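PDB 3JQ0: SusD superfamily protein from Bacteroides vulgatus ATCC 8482, which probably binds sugars or other nutrients at the bacterial outer membrane. Local coordinates for residues A[30-41]-A[442-452]. Sequence-based numbering, arbitrary orientation.
Sequences FFLLGEPRADIY and FMFEGKRWYDI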
# COMPACT_ATOMS: atom_id res chain seq x y z
N PHE A 30 0.05 6.58 4.25
CA PHE A 30 -0.49 5.84 3.10
C PHE A 30 -0.83 4.42 3.52
O PHE A 30 -1.84 3.87 3.09
CB PHE A 30 0.48 5.84 1.91
CG PHE A 30 0.84 7.20 1.39
CD1 PHE A 30 -0.06 8.28 1.41
CD2 PHE A 30 2.10 7.44 0.84
CE1 PHE A 30 0.31 9.54 0.95
CE2 PHE A 30 2.46 8.70 0.36
CZ PHE A 30 1.57 9.75 0.44
N PHE A 31 0.03 3.78 4.32
CA PHE A 31 -0.28 2.49 4.90
C PHE A 31 -1.57 2.52 5.70
O PHE A 31 -2.46 1.70 5.52
CB PHE A 31 0.88 1.96 5.72
CG PHE A 31 0.54 0.81 6.63
CD1 PHE A 31 0.30 -0.47 6.12
CD2 PHE A 31 0.38 1.05 7.99
CE1 PHE A 31 -0.02 -1.49 7.02
CE2 PHE A 31 0.05 0.02 8.86
CZ PHE A 31 -0.16 -1.24 8.36
N LEU A 32 -1.66 3.48 6.63
CA LEU A 32 -2.81 3.55 7.50
C LEU A 32 -4.12 3.76 6.75
O LEU A 32 -5.16 3.19 7.12
CB LEU A 32 -2.67 4.67 8.54
CG LEU A 32 -1.57 4.52 9.62
CD1 LEU A 32 -1.59 5.78 10.51
CD2 LEU A 32 -1.70 3.22 10.39
N LEU A 33 -4.08 4.60 5.72
CA LEU A 33 -5.27 4.87 4.95
C LEU A 33 -5.68 3.67 4.12
O LEU A 33 -6.89 3.46 3.90
CB LEU A 33 -5.01 6.07 3.99
CG LEU A 33 -4.89 7.42 4.69
CD1 LEU A 33 -4.49 8.47 3.67
CD2 LEU A 33 -6.19 7.81 5.37
N GLY A 34 -4.71 2.86 3.67
CA GLY A 34 -5.02 1.83 2.71
C GLY A 34 -5.21 0.42 3.23
O GLY A 34 -5.68 -0.43 2.46
N GLU A 35 -4.90 0.16 4.52
CA GLU A 35 -4.88 -1.21 5.02
C GLU A 35 -5.60 -1.51 6.34
O GLU A 35 -6.48 -2.37 6.33
CB GLU A 35 -3.47 -1.79 4.94
CG GLU A 35 -3.30 -3.15 5.54
CD GLU A 35 -1.94 -3.77 5.25
OE1 GLU A 35 -1.34 -3.45 4.20
OE2 GLU A 35 -1.46 -4.62 6.06
N PRO A 36 -5.24 -0.89 7.48
CA PRO A 36 -5.69 -1.43 8.76
C PRO A 36 -7.15 -1.31 9.13
O PRO A 36 -7.53 -1.93 10.13
CB PRO A 36 -4.80 -0.73 9.80
CG PRO A 36 -3.62 -0.27 9.05
CD PRO A 36 -4.13 0.07 7.69
N ARG A 37 -7.97 -0.57 8.38
CA ARG A 37 -9.42 -0.62 8.64
C ARG A 37 -10.10 -1.90 8.16
O ARG A 37 -11.27 -2.10 8.46
CB ARG A 37 -10.10 0.62 8.04
CG ARG A 37 -9.77 1.90 8.75
CD ARG A 37 -10.50 3.12 8.22
NE ARG A 37 -11.92 2.94 8.47
CZ ARG A 37 -12.86 3.77 8.04
NH1 ARG A 37 -12.55 4.85 7.37
NH2 ARG A 37 -14.14 3.51 8.34
N ALA A 38 -9.39 -2.75 7.41
CA ALA A 38 -9.97 -4.01 6.91
C ALA A 38 -9.77 -5.11 7.95
O ALA A 38 -9.94 -4.85 9.14
CB ALA A 38 -9.42 -4.31 5.50
N ASP A 39 -9.46 -6.33 7.51
CA ASP A 39 -9.65 -7.53 8.31
C ASP A 39 -8.34 -8.20 8.76
O ASP A 39 -8.38 -9.22 9.46
CB ASP A 39 -10.53 -8.54 7.57
CG ASP A 39 -10.14 -8.82 6.12
OD1 ASP A 39 -9.24 -8.13 5.56
OD2 ASP A 39 -10.79 -9.74 5.54
N ILE A 40 -7.18 -7.62 8.47
CA ILE A 40 -5.92 -8.27 8.82
C ILE A 40 -5.62 -8.23 10.33
O ILE A 40 -5.09 -9.19 10.88
CB ILE A 40 -4.76 -7.68 8.00
CG1 ILE A 40 -4.90 -8.03 6.52
CG2 ILE A 40 -3.39 -8.11 8.57
CD1 ILE A 40 -4.05 -7.17 5.59
N TYR A 41 -5.93 -7.09 10.94
CA TYR A 41 -5.57 -6.81 12.32
C TYR A 41 -6.78 -6.87 13.23
O TYR A 41 -7.89 -7.15 12.79
CB TYR A 41 -4.87 -5.43 12.46
CG TYR A 41 -3.76 -5.21 11.48
CD1 TYR A 41 -2.47 -5.62 11.72
CD2 TYR A 41 -4.03 -4.65 10.24
CE1 TYR A 41 -1.48 -5.44 10.79
CE2 TYR A 41 -3.06 -4.48 9.28
CZ TYR A 41 -1.74 -4.91 9.56
OH TYR A 41 -0.72 -4.75 8.65
N PHE A 442 -0.00 -8.39 -0.83
CA PHE A 442 0.24 -7.02 -0.42
C PHE A 442 0.13 -6.75 1.07
O PHE A 442 -0.03 -5.60 1.47
CB PHE A 442 -0.67 -6.03 -1.20
CG PHE A 442 -0.35 -5.99 -2.68
CD1 PHE A 442 0.87 -5.47 -3.12
CD2 PHE A 442 -1.24 -6.49 -3.62
CE1 PHE A 442 1.18 -5.44 -4.49
CE2 PHE A 442 -0.92 -6.46 -4.95
CZ PHE A 442 0.30 -6.01 -5.38
N MSE A 443 0.31 -7.76 1.93
CA MSE A 443 0.31 -7.46 3.35
C MSE A 443 1.32 -6.41 3.69
O MSE A 443 2.47 -6.45 3.20
CB MSE A 443 0.60 -8.73 4.19
CG MSE A 443 -0.37 -9.85 4.03
SE MSE A 443 -0.12 -11.24 5.34
CE MSE A 443 -0.97 -10.29 6.82
N PHE A 444 0.94 -5.45 4.56
CA PHE A 444 1.83 -4.37 5.01
C PHE A 444 2.19 -3.35 3.91
O PHE A 444 3.01 -2.50 4.14
CB PHE A 444 3.12 -4.90 5.71
CG PHE A 444 2.85 -6.07 6.60
CD1 PHE A 444 2.02 -5.95 7.71
CD2 PHE A 444 3.33 -7.33 6.31
CE1 PHE A 444 1.68 -7.00 8.49
CE2 PHE A 444 3.00 -8.42 7.11
CZ PHE A 444 2.16 -8.24 8.20
N GLU A 445 1.49 -3.39 2.77
CA GLU A 445 1.72 -2.48 1.68
C GLU A 445 0.57 -1.52 1.44
O GLU A 445 0.63 -0.73 0.51
CB GLU A 445 2.12 -3.21 0.40
CG GLU A 445 3.50 -3.88 0.48
CD GLU A 445 3.80 -4.67 -0.76
OE1 GLU A 445 4.19 -4.00 -1.76
OE2 GLU A 445 3.73 -5.92 -0.74
N GLY A 446 -0.44 -1.54 2.28
CA GLY A 446 -1.43 -0.45 2.21
C GLY A 446 -2.53 -0.60 1.15
O GLY A 446 -3.01 0.40 0.63
N LYS A 447 -2.95 -1.83 0.87
CA LYS A 447 -3.89 -2.10 -0.22
C LYS A 447 -5.27 -2.61 0.19
O LYS A 447 -6.24 -2.27 -0.48
CB LYS A 447 -3.31 -3.09 -1.22
CG LYS A 447 -1.90 -2.73 -1.71
CD LYS A 447 -1.77 -1.34 -2.32
CE LYS A 447 -0.38 -1.08 -2.84
NZ LYS A 447 -0.17 0.31 -3.37
N ARG A 448 -5.38 -3.44 1.23
CA ARG A 448 -6.58 -4.22 1.46
C ARG A 448 -7.84 -3.40 1.67
O ARG A 448 -8.91 -3.80 1.17
CB ARG A 448 -6.34 -5.18 2.64
CG ARG A 448 -7.52 -6.02 3.08
CD ARG A 448 -8.00 -7.03 2.06
NE ARG A 448 -8.91 -7.95 2.71
CZ ARG A 448 -9.48 -8.98 2.08
NH1 ARG A 448 -9.31 -9.18 0.79
NH2 ARG A 448 -10.21 -9.85 2.78
N TRP A 449 -7.77 -2.33 2.47
CA TRP A 449 -8.93 -1.49 2.66
C TRP A 449 -9.37 -0.80 1.38
O TRP A 449 -10.55 -0.77 1.03
CB TRP A 449 -8.68 -0.51 3.80
CG TRP A 449 -9.73 0.57 3.94
CD1 TRP A 449 -9.59 1.86 3.57
CD2 TRP A 449 -11.05 0.45 4.52
NE1 TRP A 449 -10.72 2.58 3.88
CE2 TRP A 449 -11.63 1.75 4.47
CE3 TRP A 449 -11.76 -0.59 5.09
CZ2 TRP A 449 -12.90 1.99 4.94
CZ3 TRP A 449 -13.02 -0.35 5.57
CH2 TRP A 449 -13.57 0.95 5.50
N TYR A 450 -8.42 -0.27 0.62
CA TYR A 450 -8.76 0.35 -0.65
C TYR A 450 -9.33 -0.68 -1.62
O TYR A 450 -10.22 -0.33 -2.40
CB TYR A 450 -7.54 1.06 -1.22
CG TYR A 450 -7.17 2.38 -0.58
CD1 TYR A 450 -8.11 3.26 -0.10
CD2 TYR A 450 -5.85 2.82 -0.58
CE1 TYR A 450 -7.77 4.52 0.35
CE2 TYR A 450 -5.52 4.06 -0.11
CZ TYR A 450 -6.47 4.95 0.29
OH TYR A 450 -6.17 6.24 0.69
N ASP A 451 -8.86 -1.93 -1.59
CA ASP A 451 -9.41 -2.97 -2.48
C ASP A 451 -10.89 -3.18 -2.22
O ASP A 451 -11.71 -3.24 -3.15
CB ASP A 451 -8.70 -4.32 -2.22
CG ASP A 451 -7.25 -4.42 -2.64
OD1 ASP A 451 -6.79 -3.59 -3.43
OD2 ASP A 451 -6.61 -5.42 -2.19
N ILE A 452 -11.27 -3.37 -0.97
CA ILE A 452 -12.65 -3.67 -0.64
C ILE A 452 -13.53 -2.44 -0.84
O ILE A 452 -14.66 -2.53 -1.31
CB ILE A 452 -12.80 -4.39 0.72
CG1 ILE A 452 -12.44 -3.50 1.91
CG2 ILE A 452 -12.00 -5.69 0.69
CD1 ILE A 452 -12.52 -4.21 3.26
O HOH W 1 -1.95 2.93 0.47
O HOH W 2 -8.94 5.28 3.61
O HOH W 3 -2.77 -4.44 2.09
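Glu-35 reaches across to the type II turn of 442-445 and shows how one buried carboxylate can organise a loop between helices. Glu-35 OE1 accepts from Gly-446 N at 2.9 Å, while its OE2 takes Phe-444 N on the syn lone pair, also at 2.9 Å. The extended chain, CG anti to the backbone N (chi1 175°), carries the carboxylate straight to the turn. Tyr-41 OH is a second donor to OE2, on its anti side and tilted 34° from the carboxylate plane; a water links OE1 to Phe-442 O and Lys-447 N. A leucine in place of Glu-35 would probably leave the amides of Phe-444 and Gly-446 without acceptors. Asp-39 and Arg-448 form a side-on, nearly coplanar salt bridge, NE to OD1 at 2.9 Å and NH2 to OD2 at 2.8 Å. Arg-37 CB makes a CH-pi contact with Trp-449, whose CZ2 lies over the guanidinium that Asn-60 also holds (planes 25° apart). Gly-34 CA sits 3.8 Å from the Tyr-450 ring centroid, another CH-pi contact, and Gly-34 O takes weak bonds from Trp-449 N and Tyr-450 N. Sequence-distant parts of the mainly helical SusD-type fold, helices 27-34 and 448-455, are thus tied beside helices 97-122, 430-441 and 457-463, near paired strands 41-43 and 299-300.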